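Local structure of glycerol-3-phosphate dehydrogenase [NAD(P)+] (Coxiella burnetii, 3K96) at residues 37-46 with 74-84; 49-59 with 86-97. The protein probably catalyses the NAD(P)H-dependent reduction of dihydroxyacetone phosphate to sn-glycerol 3-phosphate, the key precursor for phospholipid synthesis. One frame throughout, in Å; residues are numbered along the deposited sequence.

Interaction 1 (37-46 with 74-84)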
loop_
_atom_site.group_PDB
_atom_site.type_symbol
_atom_site.label_atom_id
_atom_site.label_comp_id
_atom_site.label_asym_id
_atom_site.label_seq_id
_atom_site.Cartn_x
_atom_site.Cartn_y
_atom_site.Cartn_z
ATOM N N ALA A 37 23.474 16.835 -2.661
ATOM C CA ALA A 37 24.126 15.705 -3.275
ATOM C C ALA A 37 23.938 14.425 -2.488
ATOM O O ALA A 37 24.866 13.608 -2.353
ATOM C CB ALA A 37 25.606 16.012 -3.497
ATOM N N GLY A 38 22.748 14.255 -1.921
ATOM C CA GLY A 38 22.412 12.999 -1.247
ATOM C C GLY A 38 22.112 11.981 -2.353
ATOM O O GLY A 38 22.311 12.259 -3.566
ATOM N N SER A 39 21.610 10.817 -1.952
ATOM C CA SER A 39 21.282 9.746 -2.896
ATOM C C SER A 39 20.285 10.206 -3.949
ATOM O O SER A 39 20.504 10.045 -5.153
ATOM C CB SER A 39 20.670 8.548 -2.144
ATOM O OG SER A 39 21.531 8.089 -1.113
ATOM N N TRP A 40 19.176 10.769 -3.489
ATOM C CA TRP A 40 18.117 11.189 -4.383
ATOM C C TRP A 40 18.568 12.332 -5.297
ATOM O O TRP A 40 18.359 12.268 -6.505
ATOM C CB TRP A 40 16.842 11.506 -3.587
ATOM C CG TRP A 40 15.608 11.853 -4.412
ATOM C CD1 TRP A 40 14.703 12.847 -4.139
ATOM C CD2 TRP A 40 15.163 11.240 -5.638
ATOM N NE1 TRP A 40 13.727 12.885 -5.105
ATOM C CE2 TRP A 40 13.978 11.905 -6.032
ATOM C CE3 TRP A 40 15.626 10.183 -6.420
ATOM C CZ2 TRP A 40 13.269 11.554 -7.171
ATOM C CZ3 TRP A 40 14.927 9.851 -7.562
ATOM C CH2 TRP A 40 13.766 10.531 -7.930
ATOM N N GLY A 41 19.177 13.365 -4.736
ATOM C CA GLY A 41 19.680 14.478 -5.584
ATOM C C GLY A 41 20.611 14.009 -6.678
ATOM O O GLY A 41 20.519 14.443 -7.832
ATOM N N THR A 42 21.494 13.075 -6.322
ATOM C CA THR A 42 22.466 12.546 -7.258
ATOM C C THR A 42 21.793 11.677 -8.325
ATOM O O THR A 42 22.183 11.716 -9.489
ATOM C CB THR A 42 23.554 11.736 -6.539
ATOM O OG1 THR A 42 24.176 12.540 -5.530
ATOM C CG2 THR A 42 24.615 11.254 -7.527
ATOM N N ALA A 43 20.791 10.888 -7.926
ATOM C CA ALA A 43 20.061 10.037 -8.864
ATOM C C ALA A 43 19.331 10.909 -9.903
ATOM O O ALA A 43 19.326 10.607 -11.084
ATOM C CB ALA A 43 19.055 9.126 -8.112
ATOM N N LEU A 44 18.697 11.972 -9.446
ATOM C CA LEU A 44 18.022 12.909 -10.362
ATOM C C LEU A 44 19.056 13.534 -11.319
ATOM O O LEU A 44 18.790 13.726 -12.517
ATOM C CB LEU A 44 17.293 13.993 -9.571
ATOM C CG LEU A 44 15.954 13.575 -8.965
ATOM C CD1 LEU A 44 15.540 14.527 -7.845
ATOM C CD2 LEU A 44 14.895 13.445 -10.065
ATOM N N ALA A 45 20.231 13.838 -10.790
ATOM C CA ALA A 45 21.299 14.430 -11.605
ATOM C C ALA A 45 21.728 13.466 -12.694
ATOM O O ALA A 45 22.045 13.889 -13.817
ATOM C CB ALA A 45 22.497 14.851 -10.719
ATOM N N LEU A 46 21.728 12.162 -12.377
ATOM C CA LEU A 46 22.087 11.143 -13.354
ATOM C C LEU A 46 21.030 10.995 -14.412
ATOM O O LEU A 46 21.343 10.840 -15.583
ATOM C CB LEU A 46 22.315 9.772 -12.697
ATOM C CG LEU A 46 23.581 9.601 -11.883
ATOM C CD1 LEU A 46 23.561 8.285 -11.122
ATOM C CD2 LEU A 46 24.787 9.707 -12.835
ATOM N N ASN A 74 29.689 9.545 -6.737
ATOM C CA ASN A 74 29.321 9.986 -5.409
ATOM C C ASN A 74 29.425 8.790 -4.519
ATOM O O ASN A 74 28.438 8.093 -4.306
ATOM C CB ASN A 74 27.902 10.532 -5.380
ATOM C CG ASN A 74 27.543 11.142 -4.046
ATOM O OD1 ASN A 74 28.243 10.958 -3.035
ATOM N ND2 ASN A 74 26.447 11.888 -4.032
ATOM N N ASN A 75 30.628 8.541 -4.009
ATOM C CA ASN A 75 30.840 7.401 -3.144
ATOM C C ASN A 75 30.143 7.484 -1.807
ATOM O O ASN A 75 29.708 6.470 -1.293
ATOM C CB ASN A 75 32.332 7.099 -2.969
ATOM C CG ASN A 75 32.874 6.230 -4.086
ATOM O OD1 ASN A 75 32.162 5.378 -4.616
ATOM N ND2 ASN A 75 34.136 6.426 -4.441
ATOM N N ARG A 76 30.002 8.667 -1.239
ATOM C CA ARG A 76 29.317 8.743 0.039
ATOM C C ARG A 76 27.878 8.336 -0.008
ATOM O O ARG A 76 27.407 7.734 0.937
ATOM C CB ARG A 76 29.288 10.153 0.600
ATOM C CG ARG A 76 30.582 10.665 1.057
ATOM C CD ARG A 76 30.410 11.970 1.789
ATOM N NE ARG A 76 31.723 12.513 2.073
ATOM C CZ ARG A 76 31.941 13.625 2.756
ATOM N NH1 ARG A 76 30.927 14.339 3.241
ATOM N NH2 ARG A 76 33.186 14.021 2.955
ATOM N N TYR A 77 27.169 8.685 -1.084
ATOM C CA TYR A 77 25.721 8.461 -1.121
ATOM C C TYR A 77 25.156 7.656 -2.283
ATOM O O TYR A 77 24.029 7.219 -2.202
ATOM C CB TYR A 77 24.979 9.820 -1.004
ATOM C CG TYR A 77 25.306 10.576 0.270
ATOM C CD1 TYR A 77 24.867 10.117 1.496
ATOM C CD2 TYR A 77 26.046 11.747 0.245
ATOM C CE1 TYR A 77 25.180 10.785 2.668
ATOM C CE2 TYR A 77 26.355 12.434 1.412
ATOM C CZ TYR A 77 25.921 11.944 2.619
ATOM O OH TYR A 77 26.217 12.604 3.797
ATOM N N LEU A 78 25.905 7.461 -3.354
ATOM C CA LEU A 78 25.408 6.668 -4.473
ATOM C C LEU A 78 26.596 6.018 -5.186
ATOM O O LEU A 78 26.870 6.308 -6.360
ATOM C CB LEU A 78 24.592 7.539 -5.449
ATOM C CG LEU A 78 23.632 6.836 -6.423
ATOM C CD1 LEU A 78 22.507 6.176 -5.635
ATOM C CD2 LEU A 78 23.034 7.809 -7.456
ATOM N N PRO A 79 27.321 5.141 -4.466
ATOM C CA PRO A 79 28.472 4.480 -5.057
ATOM C C PRO A 79 28.052 3.550 -6.174
ATOM O O PRO A 79 26.897 3.105 -6.206
ATOM C CB PRO A 79 29.067 3.679 -3.883
ATOM C CG PRO A 79 27.913 3.433 -2.960
ATOM C CD PRO A 79 27.077 4.701 -3.078
ATOM N N ASN A 80 28.983 3.310 -7.093
ATOM C CA ASN A 80 28.819 2.415 -8.239
ATOM C C ASN A 80 28.094 3.002 -9.458
ATOM O O ASN A 80 27.779 2.269 -10.389
ATOM C CB ASN A 80 28.148 1.106 -7.816
ATOM C CG ASN A 80 28.881 0.418 -6.691
ATOM O OD1 ASN A 80 28.270 0.025 -5.701
ATOM N ND2 ASN A 80 30.202 0.302 -6.813
ATOM N N TYR A 81 27.818 4.301 -9.444
ATOM C CA TYR A 81 27.167 4.964 -10.574
ATOM C C TYR A 81 27.970 6.200 -11.001
ATOM O O TYR A 81 27.653 7.319 -10.577
ATOM C CB TYR A 81 25.716 5.332 -10.223
ATOM C CG TYR A 81 24.886 4.103 -10.038
ATOM C CD1 TYR A 81 24.429 3.397 -11.130
ATOM C CD2 TYR A 81 24.599 3.613 -8.768
ATOM C CE1 TYR A 81 23.693 2.247 -10.973
ATOM C CE2 TYR A 81 23.871 2.463 -8.610
ATOM C CZ TYR A 81 23.421 1.786 -9.723
ATOM O OH TYR A 81 22.687 0.641 -9.577
ATOM N N PRO A 82 29.014 5.995 -11.830
ATOM C CA PRO A 82 29.876 7.088 -12.312
ATOM C C PRO A 82 29.114 8.177 -13.045
ATOM O O PRO A 82 28.114 7.909 -13.728
ATOM C CB PRO A 82 30.832 6.402 -13.300
ATOM C CG PRO A 82 30.720 4.927 -13.028
ATOM C CD PRO A 82 29.334 4.712 -12.488
ATOM N N PHE A 83 29.596 9.400 -12.895
ATOM C CA PHE A 83 28.988 10.529 -13.542
ATOM C C PHE A 83 29.267 10.564 -15.046
ATOM O O PHE A 83 30.352 10.261 -15.471
ATOM C CB PHE A 83 29.529 11.855 -12.987
ATOM C CG PHE A 83 29.256 12.095 -11.528
ATOM C CD1 PHE A 83 28.315 11.366 -10.835
ATOM C CD2 PHE A 83 29.844 13.178 -10.899
ATOM C CE1 PHE A 83 28.050 11.636 -9.505
ATOM C CE2 PHE A 83 29.568 13.475 -9.583
ATOM C CZ PHE A 83 28.667 12.700 -8.879
ATOM N N PRO A 84 28.268 10.940 -15.851
ATOM C CA PRO A 84 28.532 11.178 -17.261
ATOM C C PRO A 84 29.324 12.496 -17.359
ATOM O O PRO A 84 29.401 13.245 -16.385
ATOM C CB PRO A 84 27.141 11.352 -17.871
ATOM C CG PRO A 84 26.203 10.786 -16.883
ATOM C CD PRO A 84 26.833 10.900 -15.547
#

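Interaction 2 (49-59 with 86-97)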
loop_
_atom_site.group_PDB
_atom_site.type_symbol
_atom_site.label_atom_id
_atom_site.label_comp_id
_atom_site.label_asym_id
_atom_site.label_seq_id
_atom_site.Cartn_x
_atom_site.Cartn_y
_atom_site.Cartn_z
ATOM N N ALA A 49 21.642 14.072 -16.638
ATOM C CA ALA A 49 22.963 14.094 -17.278
ATOM C C ALA A 49 23.114 12.965 -18.312
ATOM O O ALA A 49 23.733 13.153 -19.375
ATOM C CB ALA A 49 24.111 14.086 -16.216
ATOM N N ARG A 50 22.500 11.811 -18.035
ATOM C CA ARG A 50 22.539 10.693 -18.980
ATOM C C ARG A 50 21.868 10.999 -20.303
ATOM O O ARG A 50 22.168 10.360 -21.309
ATOM C CB ARG A 50 21.909 9.426 -18.384
ATOM C CG ARG A 50 22.810 8.721 -17.384
ATOM C CD ARG A 50 22.005 7.745 -16.541
ATOM N NE ARG A 50 22.825 7.038 -15.568
ATOM C CZ ARG A 50 22.330 6.251 -14.614
ATOM N NH1 ARG A 50 21.012 6.097 -14.497
ATOM N NH2 ARG A 50 23.144 5.627 -13.773
ATOM N N LYS A 51 20.936 11.937 -20.308
ATOM C CA LYS A 51 20.253 12.300 -21.544
ATOM C C LYS A 51 21.071 13.373 -22.289
ATOM O O LYS A 51 20.696 13.810 -23.370
ATOM C CB LYS A 51 18.829 12.776 -21.227
ATOM C CG LYS A 51 17.996 11.698 -20.453
ATOM C CD LYS A 51 16.969 12.343 -19.496
ATOM C CE LYS A 51 15.672 12.682 -20.115
ATOM N NZ LYS A 51 14.845 11.485 -20.245
ATOM N N GLY A 52 22.193 13.781 -21.706
ATOM C CA GLY A 52 23.078 14.755 -22.348
ATOM C C GLY A 52 22.892 16.177 -21.850
ATOM O O GLY A 52 23.618 17.077 -22.267
ATOM N N GLN A 53 21.925 16.390 -20.957
ATOM C CA GLN A 53 21.710 17.712 -20.382
ATOM C C GLN A 53 22.866 18.060 -19.453
ATOM O O GLN A 53 23.416 17.192 -18.770
ATOM C CB GLN A 53 20.393 17.744 -19.600
ATOM C CG GLN A 53 19.164 17.445 -20.448
ATOM C CD GLN A 53 17.933 17.186 -19.604
ATOM O OE1 GLN A 53 17.774 17.766 -18.524
ATOM N NE2 GLN A 53 17.053 16.293 -20.085
ATOM N N LYS A 54 23.241 19.328 -19.427
ATOM C CA LYS A 54 24.292 19.784 -18.539
ATOM C C LYS A 54 23.712 19.919 -17.151
ATOM O O LYS A 54 22.677 20.565 -16.975
ATOM C CB LYS A 54 24.826 21.149 -18.973
ATOM C CG LYS A 54 25.376 21.167 -20.392
ATOM C CD LYS A 54 25.758 22.590 -20.820
ATOM C CE LYS A 54 26.044 22.673 -22.329
ATOM N NZ LYS A 54 24.804 22.419 -23.146
ATOM N N VAL A 55 24.387 19.343 -16.166
ATOM C CA VAL A 55 23.924 19.399 -14.814
ATOM C C VAL A 55 25.014 19.783 -13.849
ATOM O O VAL A 55 26.137 19.282 -13.940
ATOM C CB VAL A 55 23.376 18.013 -14.351
ATOM C CG1 VAL A 55 22.870 18.113 -12.921
ATOM C CG2 VAL A 55 22.282 17.528 -15.288
ATOM N N ARG A 56 24.672 20.653 -12.905
ATOM C CA ARG A 56 25.588 21.068 -11.858
ATOM C C ARG A 56 25.016 20.592 -10.520
ATOM O O ARG A 56 23.909 20.976 -10.129
ATOM C CB ARG A 56 25.756 22.581 -11.830
ATOM C CG ARG A 56 26.344 23.160 -13.090
ATOM C CD ARG A 56 26.424 24.667 -12.971
ATOM N NE ARG A 56 26.875 25.295 -14.205
ATOM C CZ ARG A 56 27.059 26.601 -14.363
ATOM N NH1 ARG A 56 26.819 27.445 -13.362
ATOM N NH2 ARG A 56 27.488 27.064 -15.533
ATOM N N LEU A 57 25.797 19.784 -9.822
ATOM C CA LEU A 57 25.400 19.228 -8.552
ATOM C C LEU A 57 26.189 19.863 -7.428
ATOM O O LEU A 57 27.407 19.763 -7.399
ATOM C CB LEU A 57 25.662 17.717 -8.572
ATOM C CG LEU A 57 25.244 16.921 -7.341
ATOM C CD1 LEU A 57 23.736 17.026 -7.141
ATOM C CD2 LEU A 57 25.688 15.462 -7.498
ATOM N N TRP A 58 25.498 20.483 -6.489
ATOM C CA TRP A 58 26.127 21.154 -5.352
ATOM C C TRP A 58 25.850 20.434 -4.041
ATOM O O TRP A 58 24.757 19.904 -3.814
ATOM C CB TRP A 58 25.590 22.576 -5.245
ATOM C CG TRP A 58 26.045 23.379 -4.040
ATOM C CD1 TRP A 58 27.214 24.089 -3.918
ATOM C CD2 TRP A 58 25.312 23.612 -2.827
ATOM N NE1 TRP A 58 27.264 24.719 -2.696
ATOM C CE2 TRP A 58 26.109 24.447 -2.008
ATOM C CE3 TRP A 58 24.057 23.187 -2.346
ATOM C CZ2 TRP A 58 25.700 24.864 -0.739
ATOM C CZ3 TRP A 58 23.644 23.609 -1.092
ATOM C CH2 TRP A 58 24.469 24.442 -0.297
ATOM N N SER A 59 26.861 20.428 -3.188
ATOM C CA SER A 59 26.761 19.856 -1.875
ATOM C C SER A 59 27.324 20.849 -0.890
ATOM O O SER A 59 28.347 21.486 -1.171
ATOM C CB SER A 59 27.584 18.572 -1.793
ATOM O OG SER A 59 27.559 18.053 -0.473
ATOM N N THR A 86 28.627 15.284 -18.662
ATOM C CA THR A 86 27.793 16.488 -18.487
ATOM C C THR A 86 27.378 16.794 -17.046
ATOM O O THR A 86 26.724 17.819 -16.793
ATOM C CB THR A 86 26.559 16.445 -19.389
ATOM O OG1 THR A 86 25.856 15.212 -19.183
ATOM C CG2 THR A 86 26.974 16.552 -20.873
ATOM N N LEU A 87 27.772 15.927 -16.111
ATOM C CA LEU A 87 27.457 16.111 -14.703
ATOM C C LEU A 87 28.705 16.530 -13.943
ATOM O O LEU A 87 29.691 15.789 -13.905
ATOM C CB LEU A 87 26.885 14.820 -14.119
ATOM C CG LEU A 87 26.646 14.726 -12.612
ATOM C CD1 LEU A 87 25.916 15.911 -12.039
ATOM C CD2 LEU A 87 25.883 13.426 -12.330
ATOM N N LYS A 88 28.642 17.710 -13.328
ATOM C CA LYS A 88 29.766 18.278 -12.580
ATOM C C LYS A 88 29.361 18.728 -11.193
ATOM O O LYS A 88 28.333 19.371 -11.021
ATOM C CB LYS A 88 30.332 19.504 -13.327
ATOM C CG LYS A 88 30.844 19.227 -14.745
ATOM C CD LYS A 88 31.994 18.233 -14.729
ATOM C CE LYS A 88 32.551 18.000 -16.122
ATOM N NZ LYS A 88 33.553 16.885 -16.098
ATOM N N ALA A 89 30.192 18.406 -10.208
ATOM C CA ALA A 89 29.969 18.816 -8.829
ATOM C C ALA A 89 30.611 20.192 -8.576
ATOM O O ALA A 89 31.683 20.483 -9.085
ATOM C CB ALA A 89 30.552 17.770 -7.854
ATOM N N TYR A 90 29.932 21.026 -7.798
ATOM C CA TYR A 90 30.403 22.355 -7.429
ATOM C C TYR A 90 30.299 22.448 -5.923
ATOM O O TYR A 90 29.366 21.885 -5.339
ATOM C CB TYR A 90 29.477 23.421 -8.021
ATOM C CG TYR A 90 29.654 23.678 -9.485
ATOM C CD1 TYR A 90 29.391 22.701 -10.421
ATOM C CD2 TYR A 90 30.067 24.926 -9.938
ATOM C CE1 TYR A 90 29.566 22.938 -11.761
ATOM C CE2 TYR A 90 30.229 25.178 -11.276
ATOM C CZ TYR A 90 29.982 24.182 -12.179
ATOM O OH TYR A 90 30.140 24.443 -13.508
ATOM N N CYS A 91 31.237 23.132 -5.270
ATOM C CA CYS A 91 31.102 23.314 -3.821
ATOM C C CYS A 91 30.677 24.739 -3.502
ATOM O O CYS A 91 30.302 25.024 -2.377
ATOM C CB CYS A 91 32.367 22.970 -3.053
ATOM S SG CYS A 91 33.663 24.167 -3.232
ATOM N N ASP A 92 30.722 25.628 -4.489
ATOM C CA ASP A 92 30.325 27.019 -4.272
ATOM C C ASP A 92 28.907 27.264 -4.786
ATOM O O ASP A 92 28.621 27.093 -5.971
ATOM C CB ASP A 92 31.304 27.984 -4.962
ATOM C CG ASP A 92 30.932 29.465 -4.739
ATOM O OD1 ASP A 92 30.682 29.861 -3.577
ATOM O OD2 ASP A 92 30.899 30.228 -5.726
ATOM N N LEU A 93 28.029 27.704 -3.896
ATOM C CA LEU A 93 26.641 27.921 -4.260
ATOM C C LEU A 93 26.521 28.971 -5.330
ATOM O O LEU A 93 25.872 28.756 -6.348
ATOM C CB LEU A 93 25.829 28.341 -3.034
ATOM C CG LEU A 93 24.330 28.415 -3.270
ATOM C CD1 LEU A 93 23.819 27.031 -3.683
ATOM C CD2 LEU A 93 23.635 28.907 -2.019
ATOM N N LYS A 94 27.158 30.114 -5.101
ATOM C CA LYS A 94 27.118 31.209 -6.064
ATOM C C LYS A 94 27.579 30.738 -7.438
ATOM O O LYS A 94 26.909 30.982 -8.441
ATOM C CB LYS A 94 27.984 32.381 -5.581
ATOM C CG LYS A 94 27.947 33.639 -6.492
ATOM C CD LYS A 94 28.803 34.756 -5.898
ATOM C CE LYS A 94 28.949 35.947 -6.839
ATOM N NZ LYS A 94 27.651 36.623 -7.108
ATOM N N ALA A 95 28.724 30.060 -7.480
ATOM C CA ALA A 95 29.285 29.565 -8.738
ATOM C C ALA A 95 28.349 28.571 -9.405
ATOM O O ALA A 95 28.216 28.548 -10.618
ATOM C CB ALA A 95 30.619 28.914 -8.483
ATOM N N SER A 96 27.685 27.742 -8.613
ATOM C CA SER A 96 26.801 26.734 -9.197
ATOM C C SER A 96 25.580 27.382 -9.862
ATOM O O SER A 96 25.056 26.863 -10.855
ATOM C CB SER A 96 26.381 25.698 -8.142
ATOM O OG SER A 96 25.522 26.262 -7.170
ATOM N N LEU A 97 25.146 28.525 -9.327
ATOM C CA LEU A 97 23.981 29.220 -9.859
ATOM C C LEU A 97 24.314 30.306 -10.896
ATOM O O LEU A 97 23.420 30.876 -11.495
ATOM C CB LEU A 97 23.157 29.817 -8.719
ATOM C CG LEU A 97 22.603 28.785 -7.717
ATOM C CD1 LEU A 97 21.750 29.493 -6.715
ATOM C CD2 LEU A 97 21.806 27.686 -8.412
#

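Interaction 1 (37-46 with 74-84)
Asn-74 swings its amide out opposite its own backbone N (chi1 -174°), while Thr-42 turns OG1 back beside its backbone N (chi1 -56°), and the two groups meet. Asn-74 ND2 gives one N-H to Thr-42 OG1 at 2.8 Å and the other to Ala-37 O at 2.9 Å. Both acceptors lie close to the amide plane, although the donor sits above the carbonyl plane of Ala-37. Thr-42 OG1 passes its own proton to Gly-38 O, which also takes the backbone N-H of Thr-42 from the opposite face of its plane. A buried hydroxyl is thus held as acceptor and donor at once. Asn-74 OD1 accepts from Tyr-77 N in an Asx motif and also bonds His-64, so both ends of the amide are gripped and its flip is fixed.

This is the first turn of helix 39-49, with Gly-38 as N-cap, in what is probably the glycine-rich strand-turn-helix of the Rossmann fold; Ser-39 and Trp-40 are predicted to bind NADPH. In one of the two conformers modelled for Ser-39, OG donates to Tyr-77 O at 2.9 Å, and the Tyr-77 ring leans against the turn, its CD2 3.4 Å from Ala-37 O.

Farther along the helix the contact becomes apolar. Leu-78 CD2 lies 3.8 Å from Thr-42 CG2 and meets Leu-46 CD1 tip to tip at 3.7 Å. The two methyls of Leu-46 part company here: CD1 also touches Tyr-81 CB, while CD2 packs crosswise on Pro-84 CD at 3.6 Å. The side chains of Phe-83 and Thr-42 cross at about a right angle, CE1 against CG2.

Interaction 2 (49-59 with 86-97)
Val-55 N meets Thr-86 O at 2.9 Å in a nearly straight bond (175°), the first of four backbone bonds that zip parallel strands 55-58 and 87-90 together and end with Tyr-90 N on Leu-57 O. Helix 62-71 joins the two strands as a beta-alpha-beta crossover at the edge of the Rossmann sheet. The tight side faces helix 39-49: Leu-87 CD1 lies 3.9 Å from both Val-55 CG1 and Leu-57 CB, and Leu-87 CB is 3.6 Å from Ala-49 CB.

On the other face, Trp-58 packs against the start of helix 93-97, Leu-93 CD1 centred over its six-membered ring at 3.8 Å; Trp-58 NE1 makes only a weak bond to Cys-91 O. Arg-56 and Tyr-90 are partly exposed, and a buffer molecule sits next to Tyr-90. Arg-56, extended from CG to NE, lays CD over the Tyr-90 ring, 4.1 Å from its centroid, with guanidinium and ring planes 18° apart. Arg-56 NH1 donates to Ser-96 O at 3.1 Å, standing above that carbonyl plane and off its lone pairs, and also to Glu-98 O. Both carbonyls probably favour the cation, but being neutral they do not balance its charge as a carboxylate would.

Helix 39-49 ties the two contacts together: it carries one side of interaction 1, and its last residue, Ala-49, opens interaction 2. Their centres are 12 Å apart, and they touch directly: Thr-42 OG1 lies 3.8 Å from Leu-57 CD2, Ala-45 CB 3.8 Å from Leu-87 CD1, and Ala-37 CB 3.7 Å from Ser-59 CB. The loop 74-84 leads into strand 87-90, so one connection runs along the helix and then enters the sheet. Interaction 1 is the one at the predicted NADPH site, the side chain of Ser-39 being about 4 Å from that of Ala-165. In interaction 2, Cys-91 N and Asp-92 N bind a buffer molecule, probably from the crystallisation liquor.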